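Local coordinates for protein Poly(Beta-D-mannuronate) lyase (Pseudopedobacter saltans, PDB 7O79) that probably cleaves alginate at its beta-D-mannuronate linkages, as a polysaccharide lyase family 6 enzyme built on a parallel beta-helix, at residues 16-19 against 20-24; 178-182 against 183-187; 380-383 against 384-387. All blocks are in the same frame, centred on the assembly; numbering follows the deposited sequence.

Overall arrangement
Followed from the N terminus, the three interactions come in series along one parallel beta-helix; none nests within or crosses another. Interaction 1 turns the chain from helix 8-17 into strand 23-26, at the N-terminal end of the solenoid. Interaction 2 folds up the loop that leaves strand 175-177 on its way to strand 194-201, its centre about 39 Å from that of interaction 1. Interaction 3 bends the loop between strands 371-373 and 391-397, and its centre is about 28 Å from that of interaction 2. Interactions 1 and 3 lie on opposite sides of the chain's centre, with their own centres about 66 Å apart. Each is a local turn; the intervening coils connect them.

Interaction 1: residues 16-19 against 20-24; sequences GSAV and AGDAI
Once Ala-18 has left the geometry of helix 8-17, a type II beta turn from Val-19 to Asp-22 leads into strand 23-26, and both of its end residues contribute bonds. Asp-22 N donates to Val-19 O at 2.9 Å, the bond that closes the turn. In return Val-19 N reaches Asp-22 OD2 at 3.0 Å, nearly straight at 167°, though it meets the carboxylate from above its plane. The chi1 of -83° sets Asp-22 CG beside its own backbone N and brings the carboxylate back over Val-19. There OD2 also approaches Ala-18 CA at 3.5 Å and Val-19 CG2 at 3.6 Å. The other oxygen, OD1, takes a weak hydrogen bond from Asn-2. At the turn's third position Gly-21 has phi of 96°, where a side chain would press on the carbonyl oxygen of Ala-20. In this parallel beta-helix the turn belongs to the N-terminal end, where helix 8-17 is linked to the first coils. Beyond the polar pair the contact turns apolar: Ala-18 CB meets Ile-24 CD1 at 4.1 Å, the last carbon of a side chain that also touches Leu-11 and Ala-14 of the helix, Val-5 and Leu-50. Ala-18 itself packs on Ile-48.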
loop_
_atom_site.group_PDB
_atom_site.type_symbol
_atom_site.label_atom_id
_atom_site.label_comp_id
_atom_site.label_asym_id
_atom_site.label_seq_id
_atom_site.Cartn_x
_atom_site.Cartn_y
_atom_site.Cartn_z
ATOM N N GLY A 16 28.385 -0.258 -19.027
ATOM C CA GLY A 16 28.439 -0.817 -20.367
ATOM C C GLY A 16 29.379 -1.995 -20.531
ATOM O O GLY A 16 29.193 -2.816 -21.431
ATOM N N SER A 17 30.400 -2.101 -19.688
ATOM C CA SER A 17 31.417 -3.130 -19.868
ATOM C C SER A 17 31.293 -4.295 -18.890
ATOM O O SER A 17 31.961 -5.314 -19.087
ATOM C CB SER A 17 32.808 -2.506 -19.753
ATOM O OG SER A 17 33.195 -2.403 -18.391
ATOM N N ALA A 18 30.460 -4.177 -17.858
ATOM C CA ALA A 18 30.302 -5.254 -16.886
ATOM C C ALA A 18 29.738 -6.505 -17.551
ATOM O O ALA A 18 28.864 -6.425 -18.420
ATOM C CB ALA A 18 29.383 -4.802 -15.751
ATOM N N VAL A 19 30.249 -7.667 -17.159
ATOM C CA VAL A 19 29.704 -8.934 -17.641
ATOM C C VAL A 19 28.987 -9.627 -16.486
ATOM O O VAL A 19 29.196 -9.306 -15.310
ATOM C CB VAL A 19 30.780 -9.857 -18.263
ATOM C CG1 VAL A 19 31.468 -9.155 -19.411
ATOM C CG2 VAL A 19 31.791 -10.292 -17.237
ATOM N N ALA A 20 28.126 -10.593 -16.838
ATOM C CA ALA A 20 27.310 -11.287 -15.845
ATOM C C ALA A 20 28.165 -11.760 -14.675
ATOM O O ALA A 20 29.230 -12.353 -14.864
ATOM C CB ALA A 20 26.581 -12.473 -16.492
ATOM N N GLY A 21 27.710 -11.461 -13.461
ATOM C CA GLY A 21 28.414 -11.827 -12.251
ATOM C C GLY A 21 29.289 -10.733 -11.683
ATOM O O GLY A 21 29.709 -10.847 -10.529
ATOM N N ASP A 22 29.552 -9.674 -12.447
ATOM C CA ASP A 22 30.407 -8.585 -11.993
ATOM C C ASP A 22 29.735 -7.755 -10.900
ATOM O O ASP A 22 28.519 -7.794 -10.707
ATOM C CB ASP A 22 30.764 -7.654 -13.150
ATOM C CG ASP A 22 31.928 -8.165 -13.980
ATOM O OD1 ASP A 22 32.512 -9.212 -13.621
ATOM O OD2 ASP A 22 32.268 -7.492 -14.981
ATOM N N ALA A 23 30.558 -6.977 -10.192
ATOM C CA ALA A 23 30.095 -5.973 -9.241
ATOM C C ALA A 23 30.782 -4.641 -9.520
ATOM O O ALA A 23 31.990 -4.590 -9.779
ATOM C CB ALA A 23 30.342 -6.408 -7.795
ATOM N N ILE A 24 29.992 -3.570 -9.495
ATOM C CA ILE A 24 30.455 -2.204 -9.714
ATOM C C ILE A 24 30.385 -1.499 -8.366
ATOM O O ILE A 24 29.311 -1.423 -7.754
ATOM C CB ILE A 24 29.604 -1.490 -10.777
ATOM C CG1 ILE A 24 29.555 -2.331 -12.050
ATOM C CG2 ILE A 24 30.157 -0.090 -11.084
ATOM C CD1 ILE A 24 28.517 -1.857 -13.101
#

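Interaction 2: residues 178-182 against 183-187; sequences WGYGR and SEETG
Glu-184 N donates to Gly-181 O at 2.9 Å, closing a type I beta turn. A type II turn from Gly-179 to Arg-182 runs into it, and Glu-185 folds back over the junction. Its chain bends at chi2 (95°), which brings OE1 to two backbone amides: Ser-183 N at 2.8 Å and Gly-181 N at 3.2 Å, both weak bonds by their angles. A third weak bond joins Gly-187 N to Tyr-180 OH at 3.0 Å, the amide lying in the plane of the ring at its edge. Glu-185 CB sits 3.4 Å from Tyr-180 CZ, and Glu-185 CG lies over one face of the ring, whose plane is 28° from that of the carboxylate. Were Tyr-180 replaced by an alanine, the Gly-187 amide would probably lose this partner and a gap would be left beside the Glu-185 methylenes. The extended Arg-182 chain carries NH1 over the centre of the Trp-178 ring, 3.3 Å above its plane, with Gln-148 accepting a weak hydrogen bond from it. The loop follows strand 175-177 and is tied outward by Ser-183 OG, bonded to Arg-301, and by the Glu-184 carboxylate, bonded to Gly-237 N and Ser-236 OG at the end of strand 230-236.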
loop_
_atom_site.group_PDB
_atom_site.type_symbol
_atom_site.label_atom_id
_atom_site.label_comp_id
_atom_site.label_asym_id
_atom_site.label_seq_id
_atom_site.Cartn_x
_atom_site.Cartn_y
_atom_site.Cartn_z
ATOM N N TRP A 178 -1.542 -0.065 -8.776
ATOM C CA TRP A 178 -2.349 -0.275 -9.965
ATOM C C TRP A 178 -2.064 -1.656 -10.542
ATOM O O TRP A 178 -1.125 -2.350 -10.129
ATOM C CB TRP A 178 -2.040 0.781 -11.023
ATOM C CG TRP A 178 -2.500 2.183 -10.700
ATOM C CD1 TRP A 178 -3.606 2.559 -9.984
ATOM C CD2 TRP A 178 -1.862 3.389 -11.121
ATOM N NE1 TRP A 178 -3.688 3.943 -9.922
ATOM C CE2 TRP A 178 -2.630 4.472 -10.621
ATOM C CE3 TRP A 178 -0.715 3.664 -11.888
ATOM C CZ2 TRP A 178 -2.281 5.809 -10.852
ATOM C CZ3 TRP A 178 -0.368 4.999 -12.118
ATOM C CH2 TRP A 178 -1.153 6.054 -11.599
ATOM N N GLY A 179 -2.869 -2.034 -11.533
ATOM C CA GLY A 179 -2.748 -3.291 -12.225
ATOM C C GLY A 179 -4.110 -3.859 -12.526
ATOM O O GLY A 179 -5.131 -3.204 -12.330
ATOM N N TYR A 180 -4.122 -5.083 -13.050
ATOM C CA TYR A 180 -5.384 -5.737 -13.375
ATOM C C TYR A 180 -6.267 -5.803 -12.141
ATOM O O TYR A 180 -5.834 -6.262 -11.083
ATOM C CB TYR A 180 -5.132 -7.142 -13.920
ATOM C CG TYR A 180 -6.383 -7.916 -14.246
ATOM C CD1 TYR A 180 -7.099 -8.577 -13.250
ATOM C CD2 TYR A 180 -6.855 -7.990 -15.548
ATOM C CE1 TYR A 180 -8.249 -9.295 -13.536
ATOM C CE2 TYR A 180 -8.009 -8.708 -15.848
ATOM C CZ TYR A 180 -8.700 -9.348 -14.840
ATOM O OH TYR A 180 -9.840 -10.058 -15.138
ATOM N N GLY A 181 -7.521 -5.397 -12.304
ATOM C CA GLY A 181 -8.455 -5.207 -11.214
ATOM C C GLY A 181 -8.798 -3.759 -11.001
ATOM O O GLY A 181 -9.740 -3.457 -10.264
ATOM N N ARG A 182 -8.059 -2.858 -11.640
ATOM C CA ARG A 182 -8.323 -1.430 -11.501
ATOM C C ARG A 182 -9.762 -1.110 -11.894
ATOM O O ARG A 182 -10.440 -0.327 -11.229
ATOM C CB ARG A 182 -7.348 -0.614 -12.351
ATOM C CG ARG A 182 -7.226 0.840 -11.926
ATOM C CD ARG A 182 -5.993 1.495 -12.527
ATOM N NE ARG A 182 -6.015 2.947 -12.371
ATOM C CZ ARG A 182 -5.110 3.768 -12.893
ATOM N NH1 ARG A 182 -4.105 3.282 -13.608
ATOM N NH2 ARG A 182 -5.209 5.076 -12.699
ATOM N N SER A 183 -10.222 -1.724 -12.980
ATOM C CA SER A 183 -11.581 -1.519 -13.471
ATOM C C SER A 183 -12.549 -2.542 -12.905
ATOM O O SER A 183 -13.611 -2.787 -13.489
ATOM C CB SER A 183 -11.612 -1.530 -15.003
ATOM O OG SER A 183 -10.949 -0.379 -15.493
ATOM N N GLU A 184 -12.159 -3.180 -11.800
ATOM C CA GLU A 184 -13.012 -3.929 -10.895
ATOM C C GLU A 184 -13.171 -5.308 -11.524
ATOM O O GLU A 184 -14.114 -6.043 -11.215
ATOM C CB GLU A 184 -14.384 -3.271 -10.699
ATOM C CG GLU A 184 -14.370 -1.851 -10.070
ATOM C CD GLU A 184 -13.471 -1.631 -8.846
ATOM O OE1 GLU A 184 -13.079 -2.585 -8.144
ATOM O OE2 GLU A 184 -13.216 -0.438 -8.557
ATOM N N GLU A 185 -12.258 -5.645 -12.432
ATOM C CA GLU A 185 -12.268 -6.956 -13.068
ATOM C C GLU A 185 -12.219 -8.071 -12.023
ATOM O O GLU A 185 -11.572 -7.952 -10.979
ATOM C CB GLU A 185 -11.084 -7.093 -14.020
ATOM C CG GLU A 185 -11.074 -6.091 -15.173
ATOM C CD GLU A 185 -10.236 -4.867 -14.869
ATOM O OE1 GLU A 185 -10.192 -4.430 -13.690
ATOM O OE2 GLU A 185 -9.598 -4.352 -15.813
ATOM N N THR A 186 -12.904 -9.175 -12.319
ATOM C CA THR A 186 -12.969 -10.305 -11.403
ATOM C C THR A 186 -12.352 -11.569 -11.990
ATOM O O THR A 186 -12.629 -12.663 -11.503
ATOM C CB THR A 186 -14.416 -10.575 -10.985
ATOM O OG1 THR A 186 -15.174 -10.977 -12.131
ATOM C CG2 THR A 186 -15.044 -9.327 -10.385
ATOM N N GLY A 187 -11.512 -11.446 -13.023
ATOM C CA GLY A 187 -10.785 -12.588 -13.541
ATOM C C GLY A 187 -9.650 -12.997 -12.610
ATOM O O GLY A 187 -9.404 -12.374 -11.577
#

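Interaction 3: residues 380-383 against 384-387; sequences PILA and NFKF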
loop_
_atom_site.group_PDB
_atom_site.type_symbol
_atom_site.label_atom_id
_atom_site.label_comp_id
_atom_site.label_asym_id
_atom_site.label_seq_id
_atom_site.Cartn_x
_atom_site.Cartn_y
_atom_site.Cartn_z
ATOM N N PRO A 380 -38.346 4.607 -2.036
ATOM C CA PRO A 380 -39.096 3.604 -2.812
ATOM C C PRO A 380 -38.328 3.011 -3.981
ATOM O O PRO A 380 -38.519 1.832 -4.298
ATOM C CB PRO A 380 -40.314 4.404 -3.281
ATOM C CG PRO A 380 -40.539 5.329 -2.120
ATOM C CD PRO A 380 -39.138 5.839 -1.873
ATOM N N ILE A 381 -37.467 3.786 -4.642
ATOM C CA ILE A 381 -36.737 3.235 -5.778
ATOM C C ILE A 381 -35.648 2.255 -5.371
ATOM O O ILE A 381 -35.036 1.642 -6.250
ATOM C CB ILE A 381 -36.116 4.348 -6.638
ATOM C CG1 ILE A 381 -35.013 5.048 -5.860
ATOM C CG2 ILE A 381 -37.190 5.310 -7.127
ATOM C CD1 ILE A 381 -34.281 6.044 -6.681
ATOM N N LEU A 382 -35.391 2.085 -4.070
ATOM C CA LEU A 382 -34.485 1.055 -3.571
ATOM C C LEU A 382 -35.214 -0.107 -2.901
ATOM O O LEU A 382 -34.561 -0.963 -2.292
ATOM C CB LEU A 382 -33.487 1.665 -2.588
ATOM C CG LEU A 382 -32.719 2.884 -3.074
ATOM C CD1 LEU A 382 -31.592 3.196 -2.106
ATOM C CD2 LEU A 382 -32.163 2.601 -4.480
ATOM N N ALA A 383 -36.542 -0.177 -3.021
ATOM C CA ALA A 383 -37.311 -1.125 -2.219
ATOM C C ALA A 383 -37.034 -2.577 -2.609
ATOM O O ALA A 383 -37.000 -3.458 -1.740
ATOM C CB ALA A 383 -38.804 -0.806 -2.337
ATOM N N ASN A 384 -36.830 -2.861 -3.895
ATOM C CA ASN A 384 -36.735 -4.254 -4.324
ATOM C C ASN A 384 -35.323 -4.798 -4.286
ATOM O O ASN A 384 -35.096 -5.923 -4.732
ATOM C CB ASN A 384 -37.328 -4.425 -5.722
ATOM C CG ASN A 384 -38.794 -4.108 -5.746
ATOM O OD1 ASN A 384 -39.449 -4.128 -4.697
ATOM N ND2 ASN A 384 -39.333 -3.824 -6.930
ATOM N N PHE A 385 -34.376 -4.032 -3.766
ATOM C CA PHE A 385 -33.011 -4.502 -3.611
ATOM C C PHE A 385 -32.933 -5.366 -2.363
ATOM O O PHE A 385 -33.249 -4.902 -1.264
ATOM C CB PHE A 385 -32.059 -3.318 -3.508
ATOM C CG PHE A 385 -31.640 -2.777 -4.831
ATOM C CD1 PHE A 385 -30.621 -3.378 -5.551
ATOM C CD2 PHE A 385 -32.282 -1.674 -5.369
ATOM C CE1 PHE A 385 -30.237 -2.878 -6.783
ATOM C CE2 PHE A 385 -31.902 -1.164 -6.606
ATOM C CZ PHE A 385 -30.874 -1.766 -7.310
ATOM N N LYS A 386 -32.535 -6.619 -2.528
ATOM C CA LYS A 386 -32.416 -7.546 -1.412
ATOM C C LYS A 386 -30.998 -8.092 -1.394
ATOM O O LYS A 386 -30.498 -8.568 -2.419
ATOM C CB LYS A 386 -33.441 -8.680 -1.521
ATOM C CG LYS A 386 -34.885 -8.177 -1.582
ATOM C CD LYS A 386 -35.443 -7.851 -0.195
ATOM C CE LYS A 386 -36.890 -7.369 -0.283
ATOM N NZ LYS A 386 -37.030 -6.039 -0.969
ATOM N N PHE A 387 -30.351 -8.010 -0.241
ATOM C CA PHE A 387 -28.942 -8.358 -0.114
ATOM C C PHE A 387 -28.798 -9.662 0.654
ATOM O O PHE A 387 -29.447 -9.852 1.688
ATOM C CB PHE A 387 -28.155 -7.225 0.563
ATOM C CG PHE A 387 -28.276 -5.900 -0.148
ATOM C CD1 PHE A 387 -27.744 -5.737 -1.422
ATOM C CD2 PHE A 387 -28.919 -4.830 0.441
ATOM C CE1 PHE A 387 -27.859 -4.530 -2.084
ATOM C CE2 PHE A 387 -29.037 -3.625 -0.215
ATOM C CZ PHE A 387 -28.499 -3.471 -1.478
#
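Leu-382 and Phe-385 are the ends of a type I beta turn that follows directly on a short 3-10 segment, 380-382, in the loop between strands 371-373 and 391-397 of the beta-helix. The 3-10 segment is closed by Ala-383 N on Pro-380 O at 3.1 Å. The turn is held more loosely, by a weak hydrogen bond from Phe-385 N to Leu-382 O at 3.4 Å, though at 162° it is well aligned. That same carbonyl oxygen also meets the Phe-385 ring at its edge, in the ring plane, 3.9 Å from Phe-385 CD2. With chi1 at -84°, CG stands beside the backbone N, and the ring is directed back toward the 3-10 segment, where Ile-381 O also lies at its edge. Further along the same edge, Phe-385 CE2 touches Leu-382 CD2 at 4.3 Å, an apolar contact that Met-349 extends by touching both residues. Tyr-287 packs edge-to-face with the phenylalanine, and Leu-382 rests on Pro-343. The Lys-386 chain, bent at chi2 and chi4, curls back so that NZ comes within 2.7 Å of Ala-383 O, but the angle is too poor for a hydrogen bond, because the oxygen sits nearly on the extension of the CE-NZ bond.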